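Local coordinates for glycoside hydrolase family protein (Novosphingobium sp. PP1Y, PDB 6Q2F) that hydrolyses alpha-L-rhamnosides, probably releasing terminal rhamnose from the glycosides it acts on, at residues W59-N63 / G64-K68; K431-A434 / G435-W438; N511-P514 / R515-E518; T839-S842 / S843-R847; K1081-K1085 / G1086-L1090. All coordinates share one frame; numbering follows the deposited sequence.

Interaction 1. Residues W59-N63 / G64-K68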
# COMPACT_ATOMS: atom_id res chain seq x y z
N TRP A 59 10.00 -2.59 -14.83
CA TRP A 59 10.96 -3.16 -15.80
C TRP A 59 12.26 -3.48 -15.06
O TRP A 59 13.22 -2.71 -15.09
CB TRP A 59 11.16 -2.18 -16.95
CG TRP A 59 12.01 -2.63 -18.08
CD1 TRP A 59 11.86 -3.78 -18.84
CD2 TRP A 59 13.06 -1.88 -18.68
NE1 TRP A 59 12.81 -3.79 -19.85
CE2 TRP A 59 13.55 -2.64 -19.77
CE3 TRP A 59 13.66 -0.66 -18.39
CZ2 TRP A 59 14.61 -2.20 -20.56
CZ3 TRP A 59 14.72 -0.23 -19.16
CH2 TRP A 59 15.18 -1.00 -20.24
N HIS A 60 12.27 -4.62 -14.39
CA HIS A 60 13.39 -4.99 -13.53
C HIS A 60 14.55 -5.52 -14.36
O HIS A 60 14.37 -6.38 -15.21
CB HIS A 60 12.97 -6.04 -12.51
CG HIS A 60 12.03 -5.53 -11.46
ND1 HIS A 60 10.66 -5.46 -11.66
CD2 HIS A 60 12.25 -5.10 -10.20
CE1 HIS A 60 10.09 -4.99 -10.56
NE2 HIS A 60 11.04 -4.76 -9.67
N TRP A 61 15.75 -5.01 -14.09
CA TRP A 61 16.99 -5.57 -14.61
C TRP A 61 17.49 -6.59 -13.59
O TRP A 61 17.92 -6.21 -12.50
CB TRP A 61 18.02 -4.47 -14.84
CG TRP A 61 17.76 -3.60 -16.03
CD1 TRP A 61 16.68 -3.62 -16.84
CD2 TRP A 61 18.63 -2.57 -16.53
NE1 TRP A 61 16.80 -2.66 -17.82
CE2 TRP A 61 17.99 -2.01 -17.65
CE3 TRP A 61 19.87 -2.06 -16.12
CZ2 TRP A 61 18.57 -0.98 -18.40
CZ3 TRP A 61 20.44 -1.06 -16.87
CH2 TRP A 61 19.79 -0.52 -17.99
N MSE A 62 17.44 -7.87 -13.94
CA MSE A 62 17.67 -8.93 -12.98
C MSE A 62 19.17 -9.28 -12.83
O MSE A 62 19.72 -9.99 -13.66
CB MSE A 62 16.89 -10.20 -13.37
CG MSE A 62 15.36 -10.08 -13.35
SE MSE A 62 14.67 -9.21 -11.76
CE MSE A 62 15.42 -10.51 -10.52
N ASN A 63 19.81 -8.76 -11.77
CA ASN A 63 21.14 -9.23 -11.37
C ASN A 63 22.16 -9.10 -12.50
O ASN A 63 22.92 -10.02 -12.79
CB ASN A 63 21.05 -10.68 -10.86
CG ASN A 63 22.28 -11.13 -10.08
OD1 ASN A 63 22.41 -12.31 -9.78
ND2 ASN A 63 23.16 -10.19 -9.73
N GLY A 64 22.19 -7.94 -13.15
CA GLY A 64 23.16 -7.72 -14.21
C GLY A 64 22.84 -8.39 -15.54
O GLY A 64 23.61 -8.23 -16.50
N ASN A 65 21.73 -9.13 -15.65
CA ASN A 65 21.34 -9.76 -16.92
C ASN A 65 20.74 -8.70 -17.84
O ASN A 65 19.52 -8.51 -17.91
CB ASN A 65 20.35 -10.89 -16.66
CG ASN A 65 21.04 -12.15 -16.16
OD1 ASN A 65 21.85 -12.72 -16.86
ND2 ASN A 65 20.70 -12.58 -14.95
N ILE A 66 21.61 -8.01 -18.57
CA ILE A 66 21.25 -6.78 -19.29
C ILE A 66 22.03 -6.73 -20.59
O ILE A 66 23.25 -6.92 -20.59
CB ILE A 66 21.60 -5.52 -18.47
CG1 ILE A 66 20.99 -5.56 -17.07
CG2 ILE A 66 21.19 -4.27 -19.23
CD1 ILE A 66 21.86 -4.81 -16.03
N THR A 67 21.34 -6.45 -21.70
CA THR A 67 22.04 -6.10 -22.94
C THR A 67 21.28 -4.96 -23.62
O THR A 67 20.06 -4.83 -23.47
CB THR A 67 22.16 -7.26 -23.94
OG1 THR A 67 20.87 -7.64 -24.41
CG2 THR A 67 22.87 -8.49 -23.33
N LYS A 68 22.02 -4.15 -24.38
CA LYS A 68 21.38 -3.13 -25.20
C LYS A 68 20.48 -3.75 -26.25
O LYS A 68 19.40 -3.22 -26.55
CB LYS A 68 22.44 -2.24 -25.84
CG LYS A 68 22.95 -1.16 -24.88
CD LYS A 68 24.40 -0.83 -25.15
CE LYS A 68 24.50 0.45 -25.93
NZ LYS A 68 25.88 0.67 -26.39
O HOH W 1 20.66 -5.85 -12.61
O HOH W 2 17.08 -8.68 -16.63

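Interaction 2. Residues K431-A434 / G435-W438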
# COMPACT_ATOMS: atom_id res chain seq x y z
N LYS A 431 19.75 20.80 46.79
CA LYS A 431 19.22 19.99 47.87
C LYS A 431 17.75 19.65 47.62
O LYS A 431 17.00 20.42 47.02
CB LYS A 431 19.36 20.74 49.20
CG LYS A 431 19.74 19.90 50.39
CD LYS A 431 20.14 20.79 51.57
CE LYS A 431 20.42 19.98 52.84
NZ LYS A 431 19.16 19.42 53.43
N LEU A 432 17.35 18.49 48.10
CA LEU A 432 16.00 17.99 47.89
C LEU A 432 15.39 17.62 49.23
O LEU A 432 16.11 17.38 50.21
CB LEU A 432 16.00 16.76 46.97
CG LEU A 432 16.27 16.95 45.48
CD1 LEU A 432 16.60 15.62 44.83
CD2 LEU A 432 15.09 17.60 44.78
N PRO A 433 14.06 17.56 49.31
CA PRO A 433 13.42 16.93 50.48
C PRO A 433 13.96 15.54 50.77
O PRO A 433 14.59 14.92 49.91
CB PRO A 433 11.94 16.88 50.07
CG PRO A 433 11.78 18.02 49.11
CD PRO A 433 13.08 18.18 48.40
N ALA A 434 13.74 15.05 51.99
CA ALA A 434 14.21 13.73 52.37
C ALA A 434 13.41 12.67 51.63
O ALA A 434 12.22 12.83 51.38
CB ALA A 434 14.10 13.52 53.88
N GLY A 435 14.09 11.57 51.29
CA GLY A 435 13.46 10.52 50.51
C GLY A 435 13.37 10.81 49.03
O GLY A 435 12.51 10.25 48.35
N GLN A 436 14.24 11.68 48.51
CA GLN A 436 14.13 12.17 47.14
C GLN A 436 15.54 12.40 46.62
O GLN A 436 16.27 13.24 47.17
CB GLN A 436 13.32 13.46 47.10
CG GLN A 436 12.25 13.53 46.04
CD GLN A 436 11.32 14.72 46.23
OE1 GLN A 436 10.73 14.89 47.30
NE2 GLN A 436 11.20 15.56 45.21
N HIS A 437 15.94 11.68 45.58
CA HIS A 437 17.25 11.88 44.97
C HIS A 437 17.12 12.36 43.53
O HIS A 437 16.02 12.47 42.98
CB HIS A 437 18.10 10.60 45.05
CG HIS A 437 17.60 9.47 44.20
ND1 HIS A 437 16.63 8.59 44.64
CD2 HIS A 437 17.96 9.05 42.97
CE1 HIS A 437 16.40 7.69 43.70
NE2 HIS A 437 17.20 7.94 42.68
N TRP A 438 18.27 12.68 42.94
CA TRP A 438 18.33 13.17 41.57
C TRP A 438 18.52 12.03 40.59
O TRP A 438 19.24 11.06 40.86
CB TRP A 438 19.46 14.19 41.40
CG TRP A 438 19.12 15.56 41.88
CD1 TRP A 438 19.54 16.15 43.05
CD2 TRP A 438 18.29 16.52 41.22
NE1 TRP A 438 19.02 17.42 43.15
CE2 TRP A 438 18.25 17.67 42.04
CE3 TRP A 438 17.59 16.53 40.02
CZ2 TRP A 438 17.53 18.81 41.69
CZ3 TRP A 438 16.87 17.66 39.67
CH2 TRP A 438 16.84 18.78 40.50

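Interaction 3. Residues N511-P514 / R515-E518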
# COMPACT_ATOMS: atom_id res chain seq x y z
N ASN A 511 13.24 7.22 15.54
CA ASN A 511 12.45 8.15 16.35
C ASN A 511 13.29 9.31 16.86
O ASN A 511 12.96 9.89 17.91
CB ASN A 511 11.80 7.42 17.54
CG ASN A 511 12.82 6.97 18.59
OD1 ASN A 511 14.03 7.08 18.42
ND2 ASN A 511 12.31 6.44 19.70
N TRP A 512 14.39 9.64 16.19
CA TRP A 512 15.13 10.85 16.52
C TRP A 512 15.66 11.49 15.24
O TRP A 512 15.98 10.81 14.26
CB TRP A 512 16.31 10.60 17.49
CG TRP A 512 17.05 11.87 17.77
CD1 TRP A 512 18.23 12.26 17.22
CD2 TRP A 512 16.60 12.96 18.59
NE1 TRP A 512 18.57 13.51 17.68
CE2 TRP A 512 17.58 13.97 18.51
CE3 TRP A 512 15.48 13.18 19.39
CZ2 TRP A 512 17.48 15.17 19.22
CZ3 TRP A 512 15.37 14.37 20.08
CH2 TRP A 512 16.37 15.35 19.99
N THR A 513 15.75 12.81 15.27
CA THR A 513 16.41 13.55 14.21
C THR A 513 16.94 14.82 14.85
O THR A 513 16.34 15.30 15.82
CB THR A 513 15.44 13.82 13.03
OG1 THR A 513 16.17 14.22 11.87
CG2 THR A 513 14.40 14.89 13.39
N PRO A 514 18.06 15.35 14.39
CA PRO A 514 18.77 16.38 15.18
C PRO A 514 17.95 17.64 15.48
O PRO A 514 18.09 18.21 16.57
CB PRO A 514 20.01 16.68 14.34
CG PRO A 514 20.29 15.36 13.65
CD PRO A 514 18.89 14.85 13.27
N ARG A 515 17.08 18.08 14.58
CA ARG A 515 16.25 19.26 14.80
C ARG A 515 14.96 18.95 15.54
O ARG A 515 14.11 19.83 15.65
CB ARG A 515 15.92 19.94 13.47
CG ARG A 515 17.16 20.42 12.67
CD ARG A 515 16.72 21.07 11.36
NE ARG A 515 17.84 21.68 10.64
CZ ARG A 515 17.92 22.97 10.34
NH1 ARG A 515 16.94 23.80 10.69
NH2 ARG A 515 18.98 23.43 9.68
N MSE A 516 14.81 17.73 16.05
CA MSE A 516 13.54 17.29 16.65
C MSE A 516 12.91 18.26 17.67
O MSE A 516 11.70 18.49 17.64
CB MSE A 516 13.74 15.93 17.32
CG MSE A 516 12.47 15.32 17.83
SE MSE A 516 11.33 14.79 16.35
CE MSE A 516 9.77 14.36 17.37
N LEU A 517 13.71 18.79 18.60
CA LEU A 517 13.14 19.68 19.62
C LEU A 517 12.53 20.93 18.99
O LEU A 517 11.42 21.33 19.35
CB LEU A 517 14.20 20.06 20.66
CG LEU A 517 14.71 18.86 21.46
CD1 LEU A 517 15.67 19.29 22.57
CD2 LEU A 517 13.54 18.06 22.05
N GLU A 518 13.23 21.55 18.04
CA GLU A 518 12.66 22.70 17.33
C GLU A 518 11.43 22.29 16.52
O GLU A 518 10.43 23.01 16.49
CB GLU A 518 13.67 23.34 16.38
CG GLU A 518 14.96 23.85 17.00
CD GLU A 518 16.06 23.97 15.94
OE1 GLU A 518 15.93 24.82 15.03
OE2 GLU A 518 17.04 23.20 16.01
O HOH W 3 16.68 16.92 11.80
O HOH W 4 16.57 18.87 18.71

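Interaction 4. Residues T839-S842 / S843-R847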
# COMPACT_ATOMS: atom_id res chain seq x y z
N THR A 839 -10.74 24.75 28.07
CA THR A 839 -12.13 25.07 27.92
C THR A 839 -12.73 25.12 26.53
O THR A 839 -13.84 24.78 26.35
CB THR A 839 -12.31 26.45 28.56
OG1 THR A 839 -12.00 26.34 29.94
CG2 THR A 839 -13.70 27.02 28.40
N GLU A 840 -11.98 25.59 25.57
CA GLU A 840 -12.47 25.79 24.21
C GLU A 840 -12.86 24.47 23.54
O GLU A 840 -13.86 24.41 22.81
CB GLU A 840 -11.43 26.54 23.38
CG GLU A 840 -11.86 26.75 21.93
CD GLU A 840 -10.79 27.42 21.09
OE1 GLU A 840 -9.74 27.80 21.65
OE2 GLU A 840 -11.00 27.55 19.87
N TRP A 841 -12.08 23.41 23.77
CA TRP A 841 -12.42 22.11 23.19
C TRP A 841 -13.81 21.68 23.63
O TRP A 841 -14.64 21.29 22.80
CB TRP A 841 -11.37 21.07 23.62
CG TRP A 841 -11.45 19.73 22.94
CD1 TRP A 841 -10.69 19.31 21.89
CD2 TRP A 841 -12.31 18.62 23.27
NE1 TRP A 841 -11.02 18.02 21.55
CE2 TRP A 841 -12.01 17.57 22.38
CE3 TRP A 841 -13.29 18.42 24.25
CZ2 TRP A 841 -12.66 16.34 22.41
CZ3 TRP A 841 -13.94 17.19 24.28
CH2 TRP A 841 -13.63 16.17 23.37
N SER A 842 -14.09 21.77 24.93
CA SER A 842 -15.40 21.39 25.45
C SER A 842 -16.51 22.30 24.94
O SER A 842 -17.62 21.84 24.68
CB SER A 842 -15.39 21.40 26.98
OG SER A 842 -14.75 20.24 27.50
N SER A 843 -16.23 23.60 24.80
CA SER A 843 -17.25 24.51 24.29
C SER A 843 -17.62 24.15 22.86
O SER A 843 -18.80 24.15 22.49
CB SER A 843 -16.76 25.95 24.37
OG SER A 843 -16.49 26.32 25.70
N LEU A 844 -16.62 23.85 22.04
CA LEU A 844 -16.88 23.52 20.65
C LEU A 844 -17.65 22.21 20.55
O LEU A 844 -18.56 22.09 19.72
CB LEU A 844 -15.57 23.45 19.86
CG LEU A 844 -14.91 24.82 19.66
CD1 LEU A 844 -13.56 24.67 18.97
CD2 LEU A 844 -15.81 25.72 18.83
N VAL A 845 -17.31 21.22 21.38
CA VAL A 845 -18.08 19.99 21.37
C VAL A 845 -19.52 20.28 21.76
O VAL A 845 -20.46 19.81 21.11
CB VAL A 845 -17.44 18.92 22.27
CG1 VAL A 845 -18.40 17.76 22.47
CG2 VAL A 845 -16.14 18.41 21.65
N ALA A 846 -19.72 21.09 22.81
CA ALA A 846 -21.09 21.40 23.23
C ALA A 846 -21.85 22.14 22.14
O ALA A 846 -23.06 21.94 21.99
CB ALA A 846 -21.09 22.21 24.54
N ARG A 847 -21.17 22.97 21.34
CA ARG A 847 -21.87 23.72 20.30
C ARG A 847 -22.27 22.82 19.14
O ARG A 847 -23.40 22.90 18.64
CB ARG A 847 -21.02 24.89 19.80
CG ARG A 847 -21.88 25.95 19.10
CD ARG A 847 -21.07 27.03 18.39
NE ARG A 847 -21.95 27.82 17.54
CZ ARG A 847 -21.58 28.90 16.85
NH1 ARG A 847 -20.34 29.34 16.90
NH2 ARG A 847 -22.46 29.54 16.10

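Interaction 5. Residues K1081-K1085 / G1086-L1090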
# COMPACT_ATOMS: atom_id res chain seq x y z
N LYS A 1081 -19.54 -6.70 -40.83
CA LYS A 1081 -18.94 -5.80 -41.81
C LYS A 1081 -17.86 -6.46 -42.64
O LYS A 1081 -17.58 -6.01 -43.75
CB LYS A 1081 -18.36 -4.57 -41.11
CG LYS A 1081 -19.45 -3.59 -40.63
CD LYS A 1081 -18.86 -2.43 -39.82
CE LYS A 1081 -19.97 -1.52 -39.31
NZ LYS A 1081 -19.43 -0.33 -38.58
N ALA A 1082 -17.24 -7.52 -42.12
CA ALA A 1082 -16.14 -8.15 -42.82
C ALA A 1082 -16.56 -9.31 -43.72
O ALA A 1082 -15.76 -9.74 -44.56
CB ALA A 1082 -15.10 -8.64 -41.81
N VAL A 1083 -17.77 -9.85 -43.55
CA VAL A 1083 -18.18 -11.01 -44.35
C VAL A 1083 -18.62 -10.57 -45.74
O VAL A 1083 -18.96 -9.41 -45.99
CB VAL A 1083 -19.29 -11.83 -43.66
CG1 VAL A 1083 -18.82 -12.45 -42.36
CG2 VAL A 1083 -20.54 -10.96 -43.45
N ARG A 1084 -18.66 -11.54 -46.64
CA ARG A 1084 -19.15 -11.36 -47.99
C ARG A 1084 -20.18 -12.44 -48.28
O ARG A 1084 -20.22 -13.48 -47.61
CB ARG A 1084 -18.01 -11.46 -49.00
CG ARG A 1084 -17.38 -12.81 -48.99
CD ARG A 1084 -15.99 -12.83 -49.64
NE ARG A 1084 -15.98 -12.15 -50.93
CZ ARG A 1084 -14.97 -12.16 -51.79
NH1 ARG A 1084 -13.86 -12.83 -51.51
NH2 ARG A 1084 -15.06 -11.49 -52.93
N LYS A 1085 -20.96 -12.22 -49.31
CA LYS A 1085 -21.94 -13.18 -49.74
C LYS A 1085 -21.22 -14.43 -50.24
O LYS A 1085 -20.32 -14.35 -51.01
CB LYS A 1085 -22.71 -12.56 -50.88
CG LYS A 1085 -24.18 -12.88 -50.88
CD LYS A 1085 -24.89 -12.22 -49.74
CE LYS A 1085 -26.34 -12.61 -49.75
NZ LYS A 1085 -26.98 -12.28 -51.04
N GLY A 1086 -21.63 -15.60 -49.82
CA GLY A 1086 -20.99 -16.82 -50.27
C GLY A 1086 -19.89 -17.32 -49.35
O GLY A 1086 -20.00 -17.24 -48.13
N GLN A 1087 -18.82 -17.85 -49.93
CA GLN A 1087 -17.75 -18.42 -49.13
C GLN A 1087 -16.87 -17.32 -48.54
O GLN A 1087 -16.50 -16.36 -49.23
CB GLN A 1087 -16.89 -19.37 -49.97
CG GLN A 1087 -16.25 -20.51 -49.17
CD GLN A 1087 -17.22 -21.66 -48.92
OE1 GLN A 1087 -18.43 -21.47 -48.82
NE2 GLN A 1087 -16.68 -22.87 -48.84
N ASN A 1088 -16.54 -17.49 -47.26
CA ASN A 1088 -15.70 -16.57 -46.51
C ASN A 1088 -14.54 -17.35 -45.90
O ASN A 1088 -14.72 -18.49 -45.46
CB ASN A 1088 -16.48 -15.88 -45.38
CG ASN A 1088 -17.60 -14.98 -45.89
OD1 ASN A 1088 -17.54 -13.76 -45.74
ND2 ASN A 1088 -18.62 -15.59 -46.49
N THR A 1089 -13.36 -16.73 -45.83
CA THR A 1089 -12.24 -17.35 -45.16
C THR A 1089 -12.24 -16.90 -43.71
O THR A 1089 -12.63 -15.77 -43.39
CB THR A 1089 -10.91 -17.01 -45.85
OG1 THR A 1089 -10.62 -15.63 -45.69
CG2 THR A 1089 -11.00 -17.32 -47.38
N LEU A 1090 -11.82 -17.80 -42.83
CA LEU A 1090 -11.80 -17.58 -41.39
C LEU A 1090 -10.45 -18.04 -40.88
O LEU A 1090 -10.04 -19.18 -41.15
CB LEU A 1090 -12.93 -18.34 -40.70
CG LEU A 1090 -13.03 -18.26 -39.17
CD1 LEU A 1090 -13.24 -16.81 -38.71
CD2 LEU A 1090 -14.20 -19.12 -38.69

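Interaction 1. Residues W59-N63 / G64-K68
An aromatic-aliphatic contact between Trp61 and Ile66 closes over a tight turn where strand 56-62, one of the eight parallel strands of a (beta/alpha)8 barrel, passes into the loop ahead of helix 68-81. The two side chains cross at about a right angle, with Ile66 over one face of the indole. Its CG2 makes a CH-pi contact 3.9 Å from the centroid of the Trp61 six-membered ring, almost on the normal, and its other branch brings Ile66 CD1 to 3.4 Å from Trp61 CE3. A beta-branched residue suits the place because two arms can rest on one flat surface. Trp61 NE1 in turn lies 3.3 Å above the ring plane of Trp59. Replacing Trp61 by a serine would probably strip Ile66 of the surface under both branches and open a gap beside the Trp59 ring.

The turn itself is type I', from Met62 to Asn65. Asn63 and Gly64 take positive phi, which asparagine tolerates and glycine adopts readily; a CB on Gly64 would clash with Asn63 O. Met62 O is gripped twice, by Asn65 N at 3.0 Å and by Asn65 ND2 at 3.1 Å, the donors arriving from opposite faces of the carbonyl plane. Asn65 ND2 also reaches Pro96 O, while Asn63 OD1 accepts from Thr95 N. Around this buried corner, Trp61 packs on Ile71 of helix 68-81 and Phe114 of helix 108-124, and Ile66 on Asp90 of strand 85-91.

Interaction 2. Residues K431-A434 / G435-W438
Leu432 and Gln436 give up the most surface in this bend, with Trp438 as the aromatic floor; the bend leads into strand 436-447, an inner strand of a four-stranded antiparallel sheet far from the centre of the chain. No hydrogen bond joins the two segments, so the contact rests on packing. Leu432 has CG anti to its carbonyl carbon (chi1 -72°), which turns the branched end onto the indole. Its CD1 lies over one face, 3.6 Å from the centroid of the five-membered ring of Trp438 in a CH-pi contact. Leu432 CD2 lies past the rim of the indole, 4.1 Å from Trp438 CZ2. A leucine fits because its fork places one methyl over the face and the other at the rim, and a tryptophan offers both face and rim while its NE1 remains bonded to Pro430 O. The Trp438 ring also meets Trp427 edge-to-face.

Gln436 and Trp438, two residues apart on the strand, both touch Pro215 of neighbouring strand 206-217, as Leu432 does. His437, between them, has its CB directed away from the bend, and its ND1 is hydrogen-bonded to Asp218. At Gly435 the chain takes positive phi, a conformation in which a CB would strike Ala434 O. The bend brings Gln436 back over Pro433: its extended chain crosses the proline obliquely, and Gln436 OE1 lies in van der Waals contact 3.6 Å from Pro433 CB. Nearer the backbone, Gln436 CB is 3.4 Å from Pro433 O, while Leu432 CD1 comes to 3.4 Å from Gln436 O.

Interaction 3. Residues N511-P514 / R515-E518
Met516 packs against Trp512 and Thr513, bringing the first turn of helix 516-524 onto the loop before it. Its CB does most of the touching: it lies 3.1 Å from Thr513 O and sits over the indole in a CH-pi contact, 3.8 Å from the centroid of the Trp512 six-membered ring. CG, anti to the backbone N (chi1 -174°), continues over the rim of the same face, 3.8 Å from Trp512 CZ3. The chain then bends at chi2 and carries SE, for this is a selenomethionine, and CE away from the loop; the side chain also packs on Tyr553 and Thr556 of helix 543-575. A long, flexible, apolar chain suits a residue that must line an indole and then reach another helix. Leu517 CG approaches the same ring at its edge, 4.2 Å from Trp512 CH2.

The backbone is drawn round by Met516 N, which donates to Thr513 O at 2.9 Å. Water 3 bridges Thr513 OG1 and Arg515 N; the hydroxyl also bonds Asp465. Water 4 donates to Pro514 O and accepts from Leu517 N, taking up an amide of the first turn. Proline fits just ahead of the helix, where its ring fixes phi and no amide hydrogen is needed. This is a type I turn, Thr513 to Met516, delivering the chain to the helix N-terminus with Arg515 at the N-cap position.

Interaction 4. Residues T839-S842 / S843-R847
One helical turn of helix 838-848 sets Trp841 against Val845, an i to i+4 pair on the flank that packs into an alpha/beta part of the chain. Val845 CG2 lies over one indole face, 3.7 Å from the centroid of the Trp841 six-membered ring, as a CH-pi contact. Its nearest ring atom is Trp841 CZ3, at 3.6 Å. The indole reaches that place because its CG stands anti to the backbone N (chi1 -171°), while a compact branched valine can cover the ring with one methyl. Trp841 NE1 donates to Met801 O, fixing the ring's rotation. With a glycine in place of Trp841, Val845 CG2 would probably lose its aromatic cover and Met801 O this donor.

Glu840 and Leu844 lie side by side and point the same way, with Glu840 CG 4.0 Å from Leu844 CD1. The glutamate thus shares its aliphatic stem with the leucine, and its carboxylate forms a salt bridge with Arg807. Beneath them run the helical bonds: Leu844 N to Glu840 O is 2.9 Å, and Val845 N to Trp841 O is 3.0 Å. Leu844 and Val845 both rest on Leu806 of helix 803-814, whereas Ser842, Ser843 and Ala846 are small residues suited to the exposed side. The arrangement is that of an amphipathic surface helix.

Interaction 5. Residues K1081-K1085 / G1086-L1090
Val1083, Arg1084 and Lys1085 run extended, and at Gly1086 (phi 94°) the backbone swings round into strand 1086-1095, so that the amide of Asn1088 faces the main chain of Arg1084. A side chain at Gly1086 would clash with Lys1085 O, which is why a glycine fits here. Asn1088 closes the bend with two hydrogen bonds to a single residue. Its OD1 accepts from Arg1084 N at 2.6 Å, in the carbonyl plane and on a lone pair, nearly straight at the hydrogen. Its ND2 donates to Arg1084 O at 2.9 Å, the acceptor lying in the amide plane. Asparagine is well matched to this place: one flat group presents an acceptor and a donor side by side, as the backbone of a partner strand would.

The same oxygen sits close to carbon neighbours, 3.1 Å from Val1083 CA and 3.4 Å from Arg1084 CG. Arg1084 CG stands between its own backbone N and carbonyl carbon (chi1 63°), folding the stem over the bend and bringing Arg1084 CD to 3.6 Å from Gln1087 O. Its guanidinium plane is nearly perpendicular to the Asn1088 amide.

The bend lies in a region related to galactose-binding domains, and strand 1086-1095 runs between strands 1028-1037 and 1057-1062. Asn1063 ND2 also donates to Asn1088 OD1, and Phe1035 O receives a weak bond from ND2. The buried amide is therefore satisfied at both ends, and its paired bonds leave it little freedom to rotate or flip.

Overall arrangement
Interaction 1, buried, spans the end of barrel strand 56-62; interaction 3, partly buried, lies in the connection after strand 497-502 of the same barrel, about 40 Å away between centres. Interactions 2, 4 and 5 lie at the surface: on an outlying antiparallel sheet, on a helix of an alpha/beta region, and in the galactose-binding-like part. The first four each set an aliphatic group over an indole face, but the backbone frame differs: a type I' turn, a bend without cross-bonds, a helix start and a continuous helix. Interaction 5 has no aromatic ring and relies on one asparagine amide. Interactions 2 and 5 lie on opposite sides of the chain's centre, about 103 Å apart between centres.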